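Local coordinates for probable antibiotics synthesis protein (Thermus thermophilus, PDB 1V70) that is of unknown function but belongs to the cupin family, probably binds a metal ion and may take part in antibiotic synthesis, at residues L29-L35 and A95-T101; Y53-E59 and L71-M75. All blocks are in the same frame, centred on the assembly; numbering follows the deposited sequence.

Contact 1 (L29-L35 and A95-T101)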
ATOM      1  N   LEU A  29       7.221  -5.289  -4.989  1.00 15.75           N
ATOM      2  CA  LEU A  29       6.828  -6.356  -4.088  1.00 15.02           C
ATOM      3  C   LEU A  29       5.700  -5.727  -3.282  1.00 13.28           C
ATOM      4  O   LEU A  29       5.833  -4.609  -2.785  1.00 13.50           O
ATOM      5  CB  LEU A  29       7.966  -6.754  -3.149  1.00 16.62           C
ATOM      6  CG  LEU A  29       9.172  -7.467  -3.762  1.00 19.68           C
ATOM      7  CD1 LEU A  29      10.132  -7.850  -2.648  1.00 22.37           C
ATOM      8  CD2 LEU A  29       8.720  -8.706  -4.525  1.00 22.09           C
ATOM      9  N   TYR A  30       4.581  -6.432  -3.185  1.00 11.87           N
ATOM     10  CA  TYR A  30       3.420  -5.950  -2.445  1.00 10.14           C
ATOM     11  C   TYR A  30       3.168  -7.078  -1.457  1.00 10.47           C
ATOM     12  O   TYR A  30       2.615  -8.122  -1.817  1.00 10.26           O
ATOM     13  CB  TYR A  30       2.241  -5.778  -3.407  1.00 11.44           C
ATOM     14  CG  TYR A  30       1.131  -4.879  -2.910  1.00 10.63           C
ATOM     15  CD1 TYR A  30       1.168  -3.496  -3.121  1.00 10.63           C
ATOM     16  CD2 TYR A  30       0.028  -5.414  -2.255  1.00 11.48           C
ATOM     17  CE1 TYR A  30       0.119  -2.674  -2.692  1.00 10.57           C
ATOM     18  CE2 TYR A  30      -1.019  -4.607  -1.825  1.00 11.67           C
ATOM     19  CZ  TYR A  30      -0.970  -3.240  -2.049  1.00 10.84           C
ATOM     20  OH  TYR A  30      -2.032  -2.462  -1.646  1.00 11.40           O
ATOM     21  N   ASP A  31       3.596  -6.870  -0.213  1.00  9.62           N
ATOM     22  CA  ASP A  31       3.498  -7.893   0.823  1.00 10.47           C
ATOM     23  C   ASP A  31       2.786  -7.478   2.092  1.00 10.88           C
ATOM     24  O   ASP A  31       2.541  -6.299   2.341  1.00 10.88           O
ATOM     25  CB  ASP A  31       4.901  -8.327   1.272  1.00 12.60           C
ATOM     26  CG  ASP A  31       5.800  -8.721   0.129  1.00 15.91           C
ATOM     27  OD1 ASP A  31       5.356  -9.502  -0.728  1.00 15.92           O
ATOM     28  OD2 ASP A  31       6.963  -8.258   0.102  1.00 19.93           O
ATOM     29  N   LEU A  32       2.479  -8.482   2.904  1.00 11.25           N
ATOM     30  CA  LEU A  32       1.908  -8.268   4.219  1.00 11.34           C
ATOM     31  C   LEU A  32       2.976  -8.798   5.170  1.00 12.10           C
ATOM     32  O   LEU A  32       3.560  -9.856   4.918  1.00 13.82           O
ATOM     33  CB  LEU A  32       0.633  -9.086   4.436  1.00 13.52           C
ATOM     34  CG  LEU A  32      -0.657  -8.696   3.721  1.00 15.03           C
ATOM     35  CD1 LEU A  32      -1.754  -9.676   4.123  1.00 17.81           C
ATOM     36  CD2 LEU A  32      -1.053  -7.272   4.087  1.00 18.21           C
ATOM     37  N   TYR A  33       3.269  -8.054   6.229  1.00 10.89           N
ATOM     38  CA  TYR A  33       4.221  -8.522   7.233  1.00 10.97           C
ATOM     39  C   TYR A  33       3.373  -8.740   8.475  1.00 11.65           C
ATOM     40  O   TYR A  33       2.644  -7.843   8.894  1.00 12.65           O
ATOM     41  CB  TYR A  33       5.289  -7.475   7.562  1.00 11.03           C
ATOM     42  CG  TYR A  33       6.417  -7.316   6.566  1.00 11.75           C
ATOM     43  CD1 TYR A  33       7.540  -6.562   6.904  1.00 11.74           C
ATOM     44  CD2 TYR A  33       6.360  -7.875   5.284  1.00 12.73           C
ATOM     45  CE1 TYR A  33       8.578  -6.358   5.999  1.00 12.59           C
ATOM     46  CE2 TYR A  33       7.400  -7.676   4.365  1.00 14.30           C
ATOM     47  CZ  TYR A  33       8.503  -6.914   4.734  1.00 13.96           C
ATOM     48  OH  TYR A  33       9.530  -6.686   3.843  1.00 16.05           O
ATOM     49  N   ALA A  34       3.452  -9.932   9.054  1.00 10.50           N
ATOM     50  CA  ALA A  34       2.688 -10.254  10.252  1.00 10.69           C
ATOM     51  C   ALA A  34       3.688 -10.502  11.368  1.00 11.02           C
ATOM     52  O   ALA A  34       4.477 -11.450  11.312  1.00 10.99           O
ATOM     53  CB  ALA A  34       1.828 -11.493  10.015  1.00 11.08           C
ATOM     54  N   LEU A  35       3.650  -9.638  12.378  1.00 10.52           N
ATOM     55  CA  LEU A  35       4.578  -9.722  13.498  1.00 11.55           C
ATOM     56  C   LEU A  35       3.926 -10.007  14.838  1.00 10.90           C
ATOM     57  O   LEU A  35       3.060  -9.264  15.294  1.00 11.44           O
ATOM     58  CB  LEU A  35       5.372  -8.415  13.637  1.00 12.23           C
ATOM     59  CG  LEU A  35       6.250  -7.905  12.492  1.00 12.35           C
ATOM     60  CD1 LEU A  35       5.393  -7.256  11.416  1.00 15.87           C
ATOM     61  CD2 LEU A  35       7.240  -6.886  13.046  1.00 15.53           C
ATOM     62  N   ALA A  95       0.802  -7.494  15.132  1.00 12.20           N
ATOM     63  CA  ALA A  95       0.751  -6.338  14.249  1.00 11.12           C
ATOM     64  C   ALA A  95       0.781  -6.843  12.813  1.00 11.37           C
ATOM     65  O   ALA A  95       1.420  -7.857  12.516  1.00 11.09           O
ATOM     66  CB  ALA A  95       1.937  -5.410  14.509  1.00 12.22           C
ATOM     67  N   LEU A  96       0.076  -6.138  11.935  1.00 11.03           N
ATOM     68  CA  LEU A  96       0.010  -6.485  10.521  1.00 10.81           C
ATOM     69  C   LEU A  96       0.326  -5.238   9.709  1.00  9.99           C
ATOM     70  O   LEU A  96      -0.274  -4.186   9.922  1.00 10.19           O
ATOM     71  CB  LEU A  96      -1.388  -6.982  10.144  1.00 11.40           C
ATOM     72  CG  LEU A  96      -1.519  -7.605   8.752  0.50 10.15           C
ATOM     73  CD1 LEU A  96      -0.654  -8.857   8.664  0.50 11.18           C
ATOM     74  CD2 LEU A  96      -2.974  -7.950   8.485  0.50 11.99           C
ATOM     75  N   LEU A  97       1.259  -5.369   8.773  1.00  8.96           N
ATOM     76  CA  LEU A  97       1.668  -4.249   7.936  1.00  8.96           C
ATOM     77  C   LEU A  97       1.521  -4.568   6.463  1.00  8.86           C
ATOM     78  O   LEU A  97       1.663  -5.721   6.057  1.00  9.89           O
ATOM     79  CB  LEU A  97       3.143  -3.914   8.180  1.00  9.18           C
ATOM     80  CG  LEU A  97       3.633  -3.833   9.624  1.00 10.03           C
ATOM     81  CD1 LEU A  97       5.137  -3.620   9.632  1.00 10.75           C
ATOM     82  CD2 LEU A  97       2.908  -2.713  10.348  1.00 10.81           C
ATOM     83  N   LEU A  98       1.225  -3.540   5.676  1.00  8.18           N
ATOM     84  CA  LEU A  98       1.158  -3.653   4.228  1.00  9.30           C
ATOM     85  C   LEU A  98       2.498  -3.017   3.859  1.00  8.58           C
ATOM     86  O   LEU A  98       2.762  -1.856   4.206  1.00  9.07           O
ATOM     87  CB  LEU A  98      -0.010  -2.844   3.666  1.00 10.35           C
ATOM     88  CG  LEU A  98      -0.125  -2.804   2.138  1.00 13.71           C
ATOM     89  CD1 LEU A  98      -0.195  -4.212   1.571  1.00 17.25           C
ATOM     90  CD2 LEU A  98      -1.362  -2.012   1.751  1.00 18.03           C
ATOM     91  N   VAL A  99       3.350  -3.781   3.184  1.00 10.19           N
ATOM     92  CA  VAL A  99       4.687  -3.318   2.834  1.00 10.08           C
ATOM     93  C   VAL A  99       4.935  -3.367   1.337  1.00 10.28           C
ATOM     94  O   VAL A  99       4.742  -4.407   0.701  1.00 12.03           O
ATOM     95  CB  VAL A  99       5.755  -4.183   3.546  1.00 10.44           C
ATOM     96  CG1 VAL A  99       7.139  -3.580   3.361  1.00 12.10           C
ATOM     97  CG2 VAL A  99       5.415  -4.316   5.023  1.00 11.37           C
ATOM     98  N   VAL A 100       5.370  -2.242   0.783  1.00 10.32           N
ATOM     99  CA  VAL A 100       5.647  -2.151  -0.642  1.00 11.32           C
ATOM    100  C   VAL A 100       7.114  -1.814  -0.868  1.00 11.33           C
ATOM    101  O   VAL A 100       7.649  -0.887  -0.255  1.00 11.85           O
ATOM    102  CB  VAL A 100       4.784  -1.059  -1.312  1.00 12.95           C
ATOM    103  CG1 VAL A 100       5.071  -1.011  -2.810  1.00 15.83           C
ATOM    104  CG2 VAL A 100       3.310  -1.331  -1.065  1.00 13.44           C
ATOM    105  N   THR A 101       7.758  -2.576  -1.744  1.00 11.86           N
ATOM    106  CA  THR A 101       9.164  -2.366  -2.071  1.00 13.33           C
ATOM    107  C   THR A 101       9.258  -2.226  -3.585  1.00 13.32           C
ATOM    108  O   THR A 101       8.709  -3.046  -4.321  1.00 14.04           O
ATOM    109  CB  THR A 101      10.029  -3.561  -1.629  1.00 13.70           C
ATOM    110  OG1 THR A 101       9.791  -3.841  -0.245  1.00 14.39           O
ATOM    111  CG2 THR A 101      11.507  -3.249  -1.829  1.00 15.06           C
TER
HETATM  112  O   HOH W   1       7.513  -5.272   0.203  1.00 15.66           O
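Val99 sets its CG2 methyl over one face of the Tyr33 ring, 3.5 Å from the ring centroid. This is a CH-pi contact only 12° off the ring normal. CG1 of Val99 reaches the outer end of the ring, near CZ and OH. The Tyr33 hydroxyl is hydrogen-bonded to Gln41.

On the other side of the sheet, Tyr30 leans toward strand 95-101 because its CG lies anti to the backbone N (chi1 -161°). Its CE2 meets Leu98 CD1 at 3.5 Å, and its CD1 meets Val100 CG2 at 3.7 Å. Both neighbours approach the ring obliquely. Leu98 CD1 also touches Leu32 CD2 at 4.1 Å.

The two strands are antiparallel neighbours in the larger sheet of the cupin beta-barrel. Leu29, Asp31, Tyr33 and Leu35 form hydrogen-bonded pairs with Thr101, Val99, Leu97 and Ala95. The face with Tyr33 and Val99 turns to the barrel interior. The face with Tyr30, Leu98 and Val100 packs partly on the second subunit, where Tyr30 meets Tyr54 of that chain.

Near the Leu29 end, a water joins the polar side chains. It is hydrogen-bonded to Asp31 OD2 (3.0 Å) and to Thr101 OG1 (2.7 Å).

Contact 2 (Y53-E59 and L71-M75)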
ATOM      1  N   TYR A  53       6.179   1.231   4.713  1.00  9.26           N
ATOM      2  CA  TYR A  53       5.465   0.410   5.689  1.00 10.06           C
ATOM      3  C   TYR A  53       4.159   1.124   6.023  1.00  9.66           C
ATOM      4  O   TYR A  53       4.167   2.328   6.286  1.00  9.88           O
ATOM      5  CB  TYR A  53       6.244   0.298   7.000  1.00 10.66           C
ATOM      6  CG  TYR A  53       7.578  -0.403   6.934  1.00 11.33           C
ATOM      7  CD1 TYR A  53       7.663  -1.796   6.903  1.00 11.21           C
ATOM      8  CD2 TYR A  53       8.762   0.328   6.982  1.00 13.54           C
ATOM      9  CE1 TYR A  53       8.897  -2.441   6.932  1.00 11.75           C
ATOM     10  CE2 TYR A  53       9.998  -0.305   7.008  1.00 14.40           C
ATOM     11  CZ  TYR A  53      10.058  -1.685   6.988  1.00 13.34           C
ATOM     12  OH  TYR A  53      11.285  -2.306   7.056  1.00 15.58           O
ATOM     13  N   TYR A  54       3.049   0.395   6.019  1.00  8.79           N
ATOM     14  CA  TYR A  54       1.748   0.961   6.376  1.00  9.17           C
ATOM     15  C   TYR A  54       1.137   0.041   7.431  1.00  8.90           C
ATOM     16  O   TYR A  54       1.048  -1.171   7.226  1.00  8.83           O
ATOM     17  CB  TYR A  54       0.823   1.038   5.160  1.00  9.77           C
ATOM     18  CG  TYR A  54      -0.588   1.470   5.510  1.00  9.72           C
ATOM     19  CD1 TYR A  54      -0.869   2.789   5.863  1.00 11.28           C
ATOM     20  CD2 TYR A  54      -1.636   0.549   5.521  1.00 12.30           C
ATOM     21  CE1 TYR A  54      -2.160   3.181   6.221  1.00 11.85           C
ATOM     22  CE2 TYR A  54      -2.929   0.931   5.877  1.00 13.34           C
ATOM     23  CZ  TYR A  54      -3.183   2.247   6.225  1.00 12.13           C
ATOM     24  OH  TYR A  54      -4.460   2.632   6.567  1.00 14.45           O
ATOM     25  N   ALA A  55       0.735   0.605   8.564  1.00  8.42           N
ATOM     26  CA  ALA A  55       0.154  -0.204   9.634  1.00  8.96           C
ATOM     27  C   ALA A  55      -1.335  -0.482   9.438  1.00  9.94           C
ATOM     28  O   ALA A  55      -2.152   0.441   9.402  1.00 10.77           O
ATOM     29  CB  ALA A  55       0.392   0.474  10.990  1.00 10.21           C
ATOM     30  N   LEU A  56      -1.677  -1.763   9.306  1.00 10.76           N
ATOM     31  CA  LEU A  56      -3.064  -2.190   9.130  1.00 11.39           C
ATOM     32  C   LEU A  56      -3.690  -2.483  10.491  1.00 12.59           C
ATOM     33  O   LEU A  56      -4.837  -2.116  10.752  1.00 14.26           O
ATOM     34  CB  LEU A  56      -3.128  -3.452   8.266  1.00 12.03           C
ATOM     35  CG  LEU A  56      -2.703  -3.315   6.803  1.00 11.98           C
ATOM     36  CD1 LEU A  56      -2.503  -4.701   6.204  1.00 13.88           C
ATOM     37  CD2 LEU A  56      -3.754  -2.529   6.029  1.00 15.32           C
ATOM     38  N   GLU A  57      -2.928  -3.155  11.351  1.00 13.43           N
ATOM     39  CA  GLU A  57      -3.378  -3.564  12.694  1.00 15.02           C
ATOM     40  C   GLU A  57      -2.211  -3.510  13.654  1.00 14.36           C
ATOM     41  O   GLU A  57      -1.081  -3.841  13.320  1.00 14.54           O
ATOM     42  CB  GLU A  57      -3.947  -4.995  12.698  1.00 18.67           C
ATOM     43  CG  GLU A  57      -5.094  -5.239  11.719  1.00 25.38           C
ATOM     44  CD  GLU A  57      -5.713  -6.607  11.980  1.00 29.57           C
ATOM     45  OE1 GLU A  57      -4.964  -7.560  12.144  1.00 32.65           O
ATOM     46  OE2 GLU A  57      -6.935  -6.698  12.014  1.00 33.13           O
ATOM     47  N   GLY A  58      -2.476  -3.142  14.903  1.00 14.23           N
ATOM     48  CA  GLY A  58      -1.431  -3.123  15.907  1.00 14.70           C
ATOM     49  C   GLY A  58      -0.470  -1.965  15.748  1.00 14.63           C
ATOM     50  O   GLY A  58      -0.695  -1.053  14.948  1.00 15.18           O
ATOM     51  N   GLU A  59       0.610  -1.998  16.518  1.00 15.89           N
ATOM     52  CA  GLU A  59       1.598  -0.940  16.398  1.00 16.54           C
ATOM     53  C   GLU A  59       3.007  -1.522  16.438  1.00 15.61           C
ATOM     54  O   GLU A  59       3.282  -2.508  17.109  1.00 16.57           O
ATOM     55  CB  GLU A  59       1.386   0.079  17.533  1.00 20.21           C
ATOM     56  CG  GLU A  59       1.620  -0.506  18.933  1.00 25.89           C
ATOM     57  CD  GLU A  59       1.278   0.518  19.997  1.00 29.31           C
ATOM     58  OE1 GLU A  59       1.855   0.465  21.074  1.00 31.85           O
ATOM     59  OE2 GLU A  59       0.397   1.339  19.754  1.00 31.40           O
ATOM     60  N   LEU A  71       4.544   3.388  14.667  1.00 11.86           N
ATOM     61  CA  LEU A  71       3.597   3.322  13.571  1.00 13.58           C
ATOM     62  C   LEU A  71       2.314   2.636  14.038  1.00 13.24           C
ATOM     63  O   LEU A  71       2.305   1.426  14.283  1.00 14.85           O
ATOM     64  CB  LEU A  71       4.225   2.543  12.413  1.00 15.39           C
ATOM     65  CG  LEU A  71       3.692   2.765  10.998  1.00 15.85           C
ATOM     66  CD1 LEU A  71       4.061   4.170  10.521  1.00 18.24           C
ATOM     67  CD2 LEU A  71       4.289   1.716  10.070  1.00 17.22           C
ATOM     68  N   ALA A  72       1.248   3.422  14.177  1.00 12.83           N
ATOM     69  CA  ALA A  72      -0.060   2.924  14.598  1.00 13.55           C
ATOM     70  C   ALA A  72      -0.942   2.779  13.354  1.00 13.17           C
ATOM     71  O   ALA A  72      -0.624   3.323  12.297  1.00 11.31           O
ATOM     72  CB  ALA A  72      -0.696   3.893  15.594  1.00 16.39           C
ATOM     73  N   PRO A  73      -2.070   2.058  13.466  1.00 12.93           N
ATOM     74  CA  PRO A  73      -2.955   1.868  12.312  1.00 12.91           C
ATOM     75  C   PRO A  73      -3.291   3.154  11.560  1.00 12.91           C
ATOM     76  O   PRO A  73      -3.710   4.146  12.160  1.00 13.01           O
ATOM     77  CB  PRO A  73      -4.188   1.210  12.929  1.00 13.87           C
ATOM     78  CG  PRO A  73      -3.605   0.418  14.057  1.00 15.13           C
ATOM     79  CD  PRO A  73      -2.625   1.398  14.662  1.00 14.06           C
ATOM     80  N   GLY A  74      -3.099   3.121  10.243  1.00 11.25           N
ATOM     81  CA  GLY A  74      -3.381   4.278   9.413  1.00 11.79           C
ATOM     82  C   GLY A  74      -2.159   5.122   9.102  1.00 10.35           C
ATOM     83  O   GLY A  74      -2.225   6.038   8.283  1.00 11.83           O
ATOM     84  N   MET A  75      -1.042   4.810   9.752  1.00 10.50           N
ATOM     85  CA  MET A  75       0.202   5.545   9.541  1.00 10.57           C
ATOM     86  C   MET A  75       1.147   4.808   8.602  1.00 10.47           C
ATOM     87  O   MET A  75       1.194   3.574   8.591  1.00 10.21           O
ATOM     88  CB  MET A  75       0.910   5.784  10.877  1.00 11.60           C
ATOM     89  CG  MET A  75       0.167   6.720  11.819  1.00 13.23           C
ATOM     90  SD  MET A  75       0.930   6.839  13.451  1.00 13.43           S
ATOM     91  CE  MET A  75       2.470   7.676  13.055  1.00 15.13           C
TER
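Tyr54 lies against the backbone of Gly74 and Met75, where strand 50-55 of the cupin fold meets a type II beta turn from Ala72 to Met75. Its CB starts away from the turn. CG is anti to the backbone N (chi1 173°), and the ring swings back toward Gly74. CG passes the Met75 carbonyl oxygen, and CD1 comes within 3.5 Å of that O. CE1 then meets the Gly74 carbonyl group, with its C at 3.5 Å. CZ and OH end near the alpha carbon of Gly74, with OH 3.5 Å from CA. The turn backbone lies obliquely to the ring. Tyr54 also packs on Tyr30 of the second subunit.

Two backbone bonds tie the segments together. Ala55 N donates to Met75 O, with the N-H almost straight at 169°. Gly74 N donates to Ala55 O. The turn is closed by Met75 N bonding to Ala72 O. Gly74 has a positive phi of 97°, with backbone angles at which a CB would collide with the carbonyl O of Pro73.

Ala55 points its methyl into the turn, and CB lies 3.3 Å from Ala72 O. Leu71 packs beside it: its CG meets Ala55 CB, and its CD2 reaches Tyr53 CB at 3.9 Å. The chain then makes a classic beta bulge, with Leu56 and Glu57 both opposite Leu96 of strand 95-102. Past this corner, the Pro73 ring lies against Gly58, with CD 3.1 Å from Gly58 O, a buried oxygen that has no hydrogen-bonding partner in the model.

Overall arrangement
Contacts 1 and 2 have centres about 10 Å apart. Both reach one antiparallel sheet of the cupin fold, through neighbouring strands 95-102 and 50-55. The turn at 71-75 leads from the other sheet into strand 75-79. Along the chain, segment 29-35 comes first, then 53-59 and 71-75, and 95-101 closes the series. Contact 2 therefore falls entirely within the span between the two strands of contact 1. Strand 95-102 lies between strands 28-35 and 50-55, so it connects the contacts. Leu98 N probably bonds to Tyr54 O, and Leu56 N to Leu96 O. Contact 1 lies near the centre of the chain, and contact 2 farther out. Both touch the second subunit.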